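Local coordinates for MSHA biogenesis protein MshE (Vibrio cholerae, PDB 5HTL) that binds the second messenger cyclic di-GMP through its N-terminal MshEN region and probably serves in biogenesis of the MSHA pilus, at residues D12-E17 with L55-Q60; E17-E22 with G47-T52; L62-I67 with F129-E134. All coordinates share one frame; numbering follows the deposited sequence.

Interaction 1 of 3, residues D12-E17 with L55-Q60; sequences DLLVEE and LNFLAQ. With C2E (9,9'-[(2R,3R,3aS,5S,7aR,9R,10R,10aS,12S,14aR)-3,5,10,12-tetrahydroxy-5,12-dioxidooctahydro-2H,7H-difuro[3,2-d:3',2'-j][1,3,7,9,2,8]tetraoxadiphosphacyclododecine-2,9-diyl]bis(2-amino-1,9-dihydro-6H-purin-6-one)), chain C.
Leu-14 and Phe-57 mark the closest backbone approach, with CA atoms 7.4 Å apart, where helical segments 12-16 and 55-60 pass with axes 10.8 Å apart and N-to-C directions 112° apart. Phe-57 carries most of the contact. Its CG lies anti to the carbonyl carbon (chi1 -69°), which directs the ring at helix 10-16. Leu-13 reaches it with CD2, 3.4 Å from Phe-57 CD1, while Leu-14 brings its own CD2 to 3.7 Å from Phe-57 CB and nearly as close to the start of the ring. Both leucines meet the phenyl group obliquely. This helix pair also lines the cyclic di-GMP site of the MshEN fold. On helix 10-16 Asp-12 N comes within 3.0 Å of O6 of one guanine, and its carboxylate, beside the same O6, is held by a salt bridge to Arg-9; on helix 51-62 the two methyls of Leu-58 stand over one face of the second guanine, CD1 being 3.5 Å from C21. Leu-10 and Gln-61, on the same two helices, hydrogen-bond the ligand. Toward the exposed border, Glu-17 CB touches Phe-57 CE1 at 4.1 Å. The Glu-17 chain then bends at chi2, and its CG passes loosely beside Gln-60 NE2, 4.4 Å away.

Interaction 2 of 3, residues E17-E22 with G47-T52; sequences EGIVSE and GFLSET
Two helix-to-helix turns of similar build meet here through Ile-19 and Val-20 of one and Phe-48 and Leu-49 of the other. Gly-18 closes helix 10-16 and Gly-47 closes helix 39-45, each with positive phi in a Schellman motif. Three residues after each glycine, Ser-21 and Ser-50 occupy the N-cap positions of helices 22-32 and 51-62. Val-20 and Phe-48 are the nearest backbone pair, their CA atoms 6.2 Å apart. The tightest apolar touch is made by Ile-19 CG2, 3.6 Å from Leu-49 CD1; this methyl branch is anti to the backbone N, whereas the CG1 arm runs off toward Phe-57 of helix 51-62. Val-20 directs CG1 at the other turn, where it lies 3.6 Å from Phe-48 O and 4.3 Å from Phe-48 CB. The Phe-48 ring turns away, to Leu-43 and to Gln-24 and Gln-27 of helix 22-32. A water lies 2.8 Å from Ile-19 O and 2.9 Å from Phe-48 O, placed to donate to either; with further acceptors in reach, both bonds need not form. The turns are thus joined by methyl packing, with a water between two carbonyl oxygens that cannot bond each other directly.

Interaction 3 of 3, residues L62-I67 with F129-E134; sequences LSLPVI and FVIAPE. With C2E (9,9'-[(2R,3R,3aS,5S,7aR,9R,10R,10aS,12S,14aR)-3,5,10,12-tetrahydroxy-5,12-dioxidooctahydro-2H,7H-difuro[3,2-d:3',2'-j][1,3,7,9,2,8]tetraoxadiphosphacyclododecine-2,9-diyl]bis(2-amino-1,9-dihydro-6H-purin-6-one)), chain D.
Val-130 CG1 lies over one face of the Pro-65 ring, 3.7 Å from its CG, and the nucleotide is on the opposite face, with O2A 3.4 Å from Pro-65 CB and phosphate oxygen O1P near CD. The Phe-129 ring leads away to Gln-115 and Leu-118 of helix 112-121. Among the peptide groups, the carbonyl of Pro-65 accepts the N-H of Ile-131 in its own plane, at an N to O distance of 3.1 Å and a nearly straight 171° at the hydrogen. The second bond runs from Ile-67 N to Ile-131 O, 2.9 Å, with the donor close to the extension of the C=O bond. On the Ile-131 side chain, Leu-64 CD1 touches CG2 at 3.5 Å, the two crossing near a right angle, and Val-66 CG2 meets the same methyl. Ile-67 holds CG1 between backbone N and carbonyl carbon (chi1 61°), which turns it toward Val-130; the extended chi2 then carries CD1 to 3.8 Å from Val-130 CG2. Ser-63 OG lies 3.0 Å from ligand O3' and is hydrogen-bonded to Arg-7 of the second subunit, whose Leu-10 and Gln-61 bind this nucleotide. The two bonds straddling Val-66 define a single parallel beta bridge, by which the loop after helix 51-62 meets edge strand 126-131 at an angle (46° between end-to-end directions), while its beginning borders a cyclic di-GMP site shared between subunits.

In the fold
Interactions 1 and 2 lie in the helical part of the chain and share Glu-17, the latter nested within the loop that the former closes. They touch where Phe-57 CZ meets Ile-19 CD1 at 3.4 Å, and Leu-14 O probably accepts the N-H of Ile-19 and Val-20. Both are partly buried and apolar; interaction 2 adds a water between two carbonyl oxygens. Interaction 3, nearer the chain centre and buried, uses backbone hydrogen bonds to join loop to sheet. Helix 51-62 connects the regions: Ala-59 and Asn-56 pack on Val-66, and Leu-55 on Ile-131. Interactions 1 and 3 border different cyclic di-GMP molecules, whereas the Leu-49 side chain of interaction 2 lies about 7 Å from one.

Interaction 1 of 3, residues D12-E17 with L55-Q60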
# COMPACT_ATOMS: atom_id res chain seq x y z
N ASP A 12 14.43 -8.54 -10.50
CA ASP A 12 14.89 -9.45 -9.46
C ASP A 12 13.73 -10.20 -8.82
O ASP A 12 13.85 -11.39 -8.53
CB ASP A 12 15.69 -8.70 -8.40
CG ASP A 12 16.99 -8.14 -8.94
OD1 ASP A 12 17.58 -8.76 -9.85
OD2 ASP A 12 17.41 -7.07 -8.45
N LEU A 13 12.61 -9.52 -8.61
CA LEU A 13 11.44 -10.16 -8.04
C LEU A 13 10.96 -11.30 -8.95
O LEU A 13 10.68 -12.41 -8.49
CB LEU A 13 10.33 -9.12 -7.83
CG LEU A 13 9.01 -9.54 -7.18
CD1 LEU A 13 8.34 -8.32 -6.59
CD2 LEU A 13 8.07 -10.16 -8.18
N LEU A 14 10.83 -11.01 -10.24
CA LEU A 14 10.34 -12.00 -11.20
C LEU A 14 11.30 -13.18 -11.35
O LEU A 14 10.87 -14.30 -11.58
CB LEU A 14 10.10 -11.34 -12.55
CG LEU A 14 8.97 -10.30 -12.56
CD1 LEU A 14 8.95 -9.58 -13.89
CD2 LEU A 14 7.64 -10.99 -12.31
N VAL A 15 12.60 -12.93 -11.26
CA VAL A 15 13.57 -14.02 -11.36
C VAL A 15 13.52 -14.89 -10.11
O VAL A 15 13.50 -16.11 -10.21
CB VAL A 15 14.99 -13.50 -11.58
CG1 VAL A 15 16.00 -14.64 -11.49
CG2 VAL A 15 15.10 -12.83 -12.92
N GLU A 16 13.50 -14.24 -8.95
CA GLU A 16 13.50 -14.97 -7.69
C GLU A 16 12.26 -15.82 -7.52
O GLU A 16 12.31 -16.89 -6.92
CB GLU A 16 13.66 -14.02 -6.52
CG GLU A 16 15.04 -13.41 -6.41
CD GLU A 16 15.16 -12.45 -5.24
OE1 GLU A 16 14.28 -12.51 -4.35
OE2 GLU A 16 16.11 -11.65 -5.23
N GLU A 17 11.13 -15.35 -8.04
CA GLU A 17 9.90 -16.12 -7.90
C GLU A 17 9.64 -17.07 -9.06
O GLU A 17 8.58 -17.69 -9.16
CB GLU A 17 8.71 -15.20 -7.60
CG GLU A 17 8.86 -14.49 -6.25
CD GLU A 17 9.34 -15.43 -5.13
OE1 GLU A 17 8.87 -16.58 -5.05
OE2 GLU A 17 10.19 -15.00 -4.32
N LEU A 55 0.42 -7.92 -13.57
CA LEU A 55 -0.54 -7.39 -12.60
C LEU A 55 -0.28 -7.94 -11.20
O LEU A 55 -0.15 -7.19 -10.22
CB LEU A 55 -1.95 -7.76 -13.06
CG LEU A 55 -3.17 -7.38 -12.22
CD1 LEU A 55 -3.58 -5.96 -12.50
CD2 LEU A 55 -4.31 -8.31 -12.52
N ASN A 56 -0.17 -9.26 -11.11
CA ASN A 56 0.01 -9.92 -9.83
C ASN A 56 1.34 -9.58 -9.15
O ASN A 56 1.40 -9.42 -7.94
CB ASN A 56 -0.13 -11.44 -9.99
CG ASN A 56 -1.56 -11.87 -10.31
OD1 ASN A 56 -2.52 -11.21 -9.94
ND2 ASN A 56 -1.69 -12.99 -11.02
N PHE A 57 2.41 -9.47 -9.94
CA PHE A 57 3.71 -9.18 -9.35
C PHE A 57 3.99 -7.71 -9.09
O PHE A 57 4.74 -7.39 -8.17
CB PHE A 57 4.83 -9.91 -10.11
CG PHE A 57 4.78 -11.38 -9.91
CD1 PHE A 57 5.26 -11.94 -8.74
CD2 PHE A 57 4.18 -12.21 -10.83
CE1 PHE A 57 5.20 -13.30 -8.52
CE2 PHE A 57 4.10 -13.57 -10.61
CZ PHE A 57 4.61 -14.11 -9.46
N LEU A 58 3.36 -6.82 -9.85
CA LEU A 58 3.35 -5.40 -9.48
C LEU A 58 2.65 -5.25 -8.14
O LEU A 58 3.12 -4.53 -7.26
CB LEU A 58 2.64 -4.57 -10.55
CG LEU A 58 3.45 -4.23 -11.79
CD1 LEU A 58 2.59 -3.51 -12.82
CD2 LEU A 58 4.67 -3.39 -11.43
N ALA A 59 1.53 -5.95 -7.96
CA ALA A 59 0.82 -5.92 -6.69
C ALA A 59 1.71 -6.40 -5.55
O ALA A 59 1.77 -5.78 -4.48
CB ALA A 59 -0.45 -6.74 -6.76
N GLN A 60 2.43 -7.50 -5.75
CA GLN A 60 3.34 -7.98 -4.72
C GLN A 60 4.46 -6.96 -4.45
O GLN A 60 4.76 -6.65 -3.30
CB GLN A 60 3.93 -9.33 -5.13
CG GLN A 60 4.92 -9.89 -4.13
CD GLN A 60 5.31 -11.33 -4.44
OE1 GLN A 60 4.69 -11.98 -5.28
NE2 GLN A 60 6.33 -11.83 -3.75
P1 C2E C . 11.57 -0.83 -10.20
O2P C2E C . 11.13 -2.27 -10.27
O1P C2E C . 12.13 -0.45 -8.85
O5' C2E C . 12.64 -0.60 -11.34
C5' C2E C . 13.20 0.63 -11.72
C4' C2E C . 13.96 0.60 -12.96
O4' C2E C . 15.07 -0.25 -12.84
C3' C2E C . 13.15 0.06 -14.10
O3' C2E C . 12.56 1.11 -14.81
C2' C2E C . 14.06 -0.71 -14.84
O2' C2E C . 14.63 0.08 -15.91
C1' C2E C . 15.11 -1.16 -13.90
N9 C2E C . 14.82 -2.45 -13.37
C8 C2E C . 13.77 -3.12 -12.89
N7 C2E C . 14.22 -4.32 -12.52
C5 C2E C . 15.56 -4.40 -12.76
C6 C2E C . 16.49 -5.42 -12.55
O6 C2E C . 16.11 -6.60 -12.01
N1 C2E C . 17.77 -5.22 -12.89
C2 C2E C . 18.15 -4.05 -13.41
N2 C2E C . 19.53 -3.90 -13.76
N3 C2E C . 17.29 -3.03 -13.64
C4 C2E C . 15.98 -3.17 -13.32
P11 C2E C . 11.09 0.97 -15.43
O21 C2E C . 10.78 2.17 -16.31
O11 C2E C . 11.09 -0.26 -16.29
O5A C2E C . 10.02 0.72 -14.32
C5A C2E C . 9.75 1.69 -13.32
C4A C2E C . 9.01 1.22 -12.18
O4A C2E C . 7.63 0.88 -12.58
C3A C2E C . 9.55 -0.04 -11.61
O3A C2E C . 10.36 0.16 -10.47
C2A C2E C . 8.37 -0.87 -11.28
O2A C2E C . 7.90 -0.67 -10.01
C1A C2E C . 7.31 -0.45 -12.24
N91 C2E C . 7.19 -1.17 -13.50
C81 C2E C . 8.14 -1.82 -14.20
N71 C2E C . 7.61 -2.31 -15.33
C51 C2E C . 6.30 -1.96 -15.36
C61 C2E C . 5.24 -2.15 -16.26
O61 C2E C . 5.39 -2.85 -17.44
N11 C2E C . 4.04 -1.65 -15.96
C21 C2E C . 3.84 -0.97 -14.84
N21 C2E C . 2.53 -0.50 -14.62
N31 C2E C . 4.82 -0.75 -13.95
C41 C2E C . 6.05 -1.23 -14.21

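Interaction 2 of 3, residues E17-E22 with G47-T52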
# COMPACT_ATOMS: atom_id res chain seq x y z
N GLU A 17 11.13 -15.35 -8.04
CA GLU A 17 9.90 -16.12 -7.90
C GLU A 17 9.64 -17.07 -9.06
O GLU A 17 8.58 -17.69 -9.16
CB GLU A 17 8.71 -15.20 -7.60
CG GLU A 17 8.86 -14.49 -6.25
CD GLU A 17 9.34 -15.43 -5.13
OE1 GLU A 17 8.87 -16.58 -5.05
OE2 GLU A 17 10.19 -15.00 -4.32
N GLY A 18 10.65 -17.20 -9.93
CA GLY A 18 10.66 -18.21 -10.97
C GLY A 18 9.73 -17.93 -12.12
O GLY A 18 9.25 -18.86 -12.79
N ILE A 19 9.51 -16.65 -12.38
CA ILE A 19 8.58 -16.22 -13.42
C ILE A 19 9.31 -15.99 -14.73
O ILE A 19 8.87 -16.43 -15.79
CB ILE A 19 7.83 -14.94 -13.00
CG1 ILE A 19 7.20 -15.12 -11.62
CG2 ILE A 19 6.78 -14.59 -14.03
CD1 ILE A 19 6.25 -16.29 -11.51
N VAL A 20 10.43 -15.27 -14.66
CA VAL A 20 11.27 -15.07 -15.83
C VAL A 20 12.70 -15.51 -15.50
O VAL A 20 13.07 -15.56 -14.32
CB VAL A 20 11.25 -13.61 -16.33
CG1 VAL A 20 9.81 -13.15 -16.58
CG2 VAL A 20 12.00 -12.68 -15.41
N SER A 21 13.49 -15.82 -16.52
CA SER A 21 14.85 -16.30 -16.29
C SER A 21 15.87 -15.16 -16.27
O SER A 21 15.59 -14.05 -16.74
CB SER A 21 15.23 -17.34 -17.33
OG SER A 21 15.61 -16.71 -18.55
N GLU A 22 17.06 -15.43 -15.76
CA GLU A 22 18.12 -14.42 -15.72
C GLU A 22 18.48 -13.91 -17.10
O GLU A 22 18.63 -12.70 -17.29
CB GLU A 22 19.37 -14.97 -15.02
CG GLU A 22 19.22 -15.17 -13.52
CD GLU A 22 20.56 -15.29 -12.82
OE1 GLU A 22 20.83 -16.35 -12.21
OE2 GLU A 22 21.35 -14.32 -12.87
N GLY A 47 7.40 -12.04 -24.81
CA GLY A 47 6.69 -13.29 -24.59
C GLY A 47 7.11 -14.04 -23.35
O GLY A 47 6.73 -15.21 -23.16
N PHE A 48 7.85 -13.38 -22.47
CA PHE A 48 8.38 -14.02 -21.27
C PHE A 48 7.44 -13.90 -20.08
O PHE A 48 7.60 -14.58 -19.06
CB PHE A 48 9.71 -13.38 -20.90
CG PHE A 48 10.76 -13.48 -21.98
CD1 PHE A 48 10.79 -14.53 -22.88
CD2 PHE A 48 11.75 -12.50 -22.06
CE1 PHE A 48 11.77 -14.60 -23.86
CE2 PHE A 48 12.74 -12.57 -23.03
CZ PHE A 48 12.75 -13.61 -23.93
N LEU A 49 6.47 -13.00 -20.21
CA LEU A 49 5.58 -12.63 -19.11
C LEU A 49 4.21 -12.33 -19.73
O LEU A 49 4.13 -11.90 -20.88
CB LEU A 49 6.14 -11.37 -18.43
CG LEU A 49 5.49 -10.87 -17.14
CD1 LEU A 49 5.78 -11.79 -15.98
CD2 LEU A 49 5.95 -9.45 -16.82
N SER A 50 3.15 -12.58 -18.97
CA SER A 50 1.80 -12.22 -19.40
C SER A 50 1.28 -10.98 -18.66
O SER A 50 1.85 -10.56 -17.64
CB SER A 50 0.83 -13.36 -19.13
OG SER A 50 0.59 -13.49 -17.75
N GLU A 51 0.19 -10.40 -19.16
CA GLU A 51 -0.44 -9.26 -18.50
C GLU A 51 -0.90 -9.58 -17.09
O GLU A 51 -0.74 -8.77 -16.18
CB GLU A 51 -1.60 -8.73 -19.34
CG GLU A 51 -1.18 -8.14 -20.68
CD GLU A 51 -0.55 -6.75 -20.58
OE1 GLU A 51 -0.21 -6.19 -21.64
OE2 GLU A 51 -0.40 -6.22 -19.46
N THR A 52 -1.47 -10.77 -16.91
CA THR A 52 -1.96 -11.19 -15.61
C THR A 52 -0.80 -11.35 -14.63
O THR A 52 -0.88 -10.92 -13.47
CB THR A 52 -2.73 -12.52 -15.71
OG1 THR A 52 -3.84 -12.35 -16.62
CG2 THR A 52 -3.25 -12.95 -14.34
O HOH W 1 6.45 -16.50 -17.23

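Interaction 3 of 3, residues L62-I67 with F129-E134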
# COMPACT_ATOMS: atom_id res chain seq x y z
N LEU A 62 4.51 -3.72 -4.85
CA LEU A 62 4.02 -2.50 -4.23
C LEU A 62 3.25 -2.74 -2.93
O LEU A 62 2.75 -1.78 -2.32
CB LEU A 62 3.14 -1.75 -5.23
CG LEU A 62 3.86 -1.40 -6.54
CD1 LEU A 62 2.87 -0.73 -7.51
CD2 LEU A 62 5.09 -0.53 -6.25
N SER A 63 3.16 -4.01 -2.53
CA SER A 63 2.46 -4.43 -1.31
C SER A 63 1.01 -3.95 -1.28
O SER A 63 0.58 -3.26 -0.36
CB SER A 63 3.20 -3.95 -0.06
OG SER A 63 2.82 -4.72 1.06
N LEU A 64 0.26 -4.30 -2.32
CA LEU A 64 -1.14 -3.92 -2.39
C LEU A 64 -1.92 -5.05 -3.01
O LEU A 64 -1.34 -5.95 -3.62
CB LEU A 64 -1.33 -2.59 -3.13
CG LEU A 64 -0.71 -2.44 -4.51
CD1 LEU A 64 -1.53 -3.16 -5.59
CD2 LEU A 64 -0.52 -0.95 -4.87
N PRO A 65 -3.24 -5.04 -2.84
CA PRO A 65 -4.00 -6.15 -3.41
C PRO A 65 -4.47 -5.90 -4.84
O PRO A 65 -4.71 -4.75 -5.24
CB PRO A 65 -5.22 -6.24 -2.50
CG PRO A 65 -5.40 -4.89 -1.97
CD PRO A 65 -4.05 -4.23 -1.91
N VAL A 66 -4.63 -6.99 -5.58
CA VAL A 66 -5.36 -6.99 -6.84
C VAL A 66 -6.84 -7.14 -6.51
O VAL A 66 -7.21 -7.98 -5.68
CB VAL A 66 -4.95 -8.18 -7.72
CG1 VAL A 66 -5.73 -8.19 -9.01
CG2 VAL A 66 -3.46 -8.16 -7.99
N ILE A 67 -7.69 -6.33 -7.13
CA ILE A 67 -9.13 -6.55 -6.98
C ILE A 67 -9.76 -6.97 -8.30
O ILE A 67 -9.25 -6.67 -9.38
CB ILE A 67 -9.88 -5.30 -6.43
CG1 ILE A 67 -9.74 -4.09 -7.36
CG2 ILE A 67 -9.39 -4.99 -5.02
CD1 ILE A 67 -10.77 -3.01 -7.09
N PHE A 129 -4.39 2.43 -1.99
CA PHE A 129 -4.36 2.01 -3.40
C PHE A 129 -4.56 0.52 -3.58
O PHE A 129 -4.06 -0.29 -2.79
CB PHE A 129 -3.04 2.41 -4.08
CG PHE A 129 -2.83 3.89 -4.19
CD1 PHE A 129 -3.64 4.67 -4.99
CD2 PHE A 129 -1.80 4.50 -3.48
CE1 PHE A 129 -3.43 6.05 -5.09
CE2 PHE A 129 -1.59 5.87 -3.58
CZ PHE A 129 -2.41 6.64 -4.38
N VAL A 130 -5.28 0.16 -4.63
CA VAL A 130 -5.41 -1.22 -5.07
C VAL A 130 -5.24 -1.22 -6.58
O VAL A 130 -5.40 -0.20 -7.24
CB VAL A 130 -6.76 -1.85 -4.65
CG1 VAL A 130 -6.97 -1.75 -3.13
CG2 VAL A 130 -7.92 -1.20 -5.37
N ILE A 131 -4.87 -2.36 -7.13
CA ILE A 131 -4.67 -2.48 -8.57
C ILE A 131 -5.81 -3.28 -9.22
O ILE A 131 -6.32 -4.25 -8.64
CB ILE A 131 -3.26 -3.06 -8.90
CG1 ILE A 131 -2.93 -2.93 -10.39
CG2 ILE A 131 -3.13 -4.51 -8.45
CD1 ILE A 131 -1.49 -3.27 -10.74
N ALA A 132 -6.22 -2.86 -10.41
CA ALA A 132 -7.19 -3.61 -11.19
C ALA A 132 -6.76 -3.60 -12.65
O ALA A 132 -6.03 -2.69 -13.06
CB ALA A 132 -8.58 -2.99 -11.03
N PRO A 133 -7.18 -4.59 -13.43
CA PRO A 133 -6.90 -4.54 -14.87
C PRO A 133 -7.50 -3.30 -15.54
O PRO A 133 -8.60 -2.85 -15.18
CB PRO A 133 -7.57 -5.80 -15.41
CG PRO A 133 -7.63 -6.72 -14.23
CD PRO A 133 -7.85 -5.85 -13.04
N GLU A 134 -6.78 -2.75 -16.51
CA GLU A 134 -7.23 -1.54 -17.18
C GLU A 134 -8.60 -1.70 -17.82
O GLU A 134 -9.43 -0.79 -17.75
CB GLU A 134 -6.19 -1.09 -18.21
CG GLU A 134 -6.40 0.30 -18.75
CD GLU A 134 -5.22 0.76 -19.58
OE1 GLU A 134 -4.16 1.06 -18.98
OE2 GLU A 134 -5.35 0.80 -20.82
P1 C2E D . -2.61 -5.88 1.77
O2P C2E D . -3.61 -6.83 2.41
O1P C2E D . -3.13 -4.52 1.36
O5' C2E D . -1.47 -5.62 2.83
C5' C2E D . -0.32 -4.86 2.57
C4' C2E D . 0.74 -5.02 3.57
O4' C2E D . 0.37 -4.46 4.80
C3' C2E D . 1.05 -6.46 3.86
O3' C2E D . 2.15 -6.89 3.07
C2' C2E D . 1.29 -6.50 5.24
O2' C2E D . 2.69 -6.29 5.55
C1' C2E D . 0.46 -5.41 5.85
N9 C2E D . -0.88 -5.84 6.16
C8 C2E D . -1.73 -6.79 5.74
N7 C2E D . -2.87 -6.58 6.41
C5 C2E D . -2.76 -5.49 7.21
C6 C2E D . -3.66 -4.86 8.08
O6 C2E D . -4.95 -5.27 8.24
N1 C2E D . -3.25 -3.78 8.75
C2 C2E D . -2.00 -3.32 8.58
N2 C2E D . -1.63 -2.18 9.34
N3 C2E D . -1.09 -3.88 7.77
C4 C2E D . -1.44 -4.98 7.06
P11 C2E D . 2.27 -8.39 2.54
O21 C2E D . 3.65 -8.61 1.95
O11 C2E D . 1.97 -9.27 3.69
O5A C2E D . 1.13 -8.64 1.49
C5A C2E D . 0.97 -7.88 0.30
C4A C2E D . -0.30 -8.06 -0.35
O4A C2E D . -0.40 -9.45 -0.78
C3A C2E D . -1.45 -7.86 0.56
O3A C2E D . -1.96 -6.55 0.48
C2A C2E D . -2.43 -8.88 0.17
O2A C2E D . -3.24 -8.44 -0.85
C1A C2E D . -1.59 -10.03 -0.30
N91 C2E D . -1.23 -11.07 0.67
C81 C2E D . -0.87 -10.93 1.95
N71 C2E D . -0.58 -12.14 2.46
C51 C2E D . -0.77 -13.06 1.48
C61 C2E D . -0.63 -14.45 1.38
O61 C2E D . -0.23 -15.22 2.46
N11 C2E D . -0.90 -15.05 0.22
C21 C2E D . -1.28 -14.34 -0.85
N21 C2E D . -1.56 -15.03 -2.05
N31 C2E D . -1.43 -13.01 -0.81
C41 C2E D . -1.17 -12.37 0.34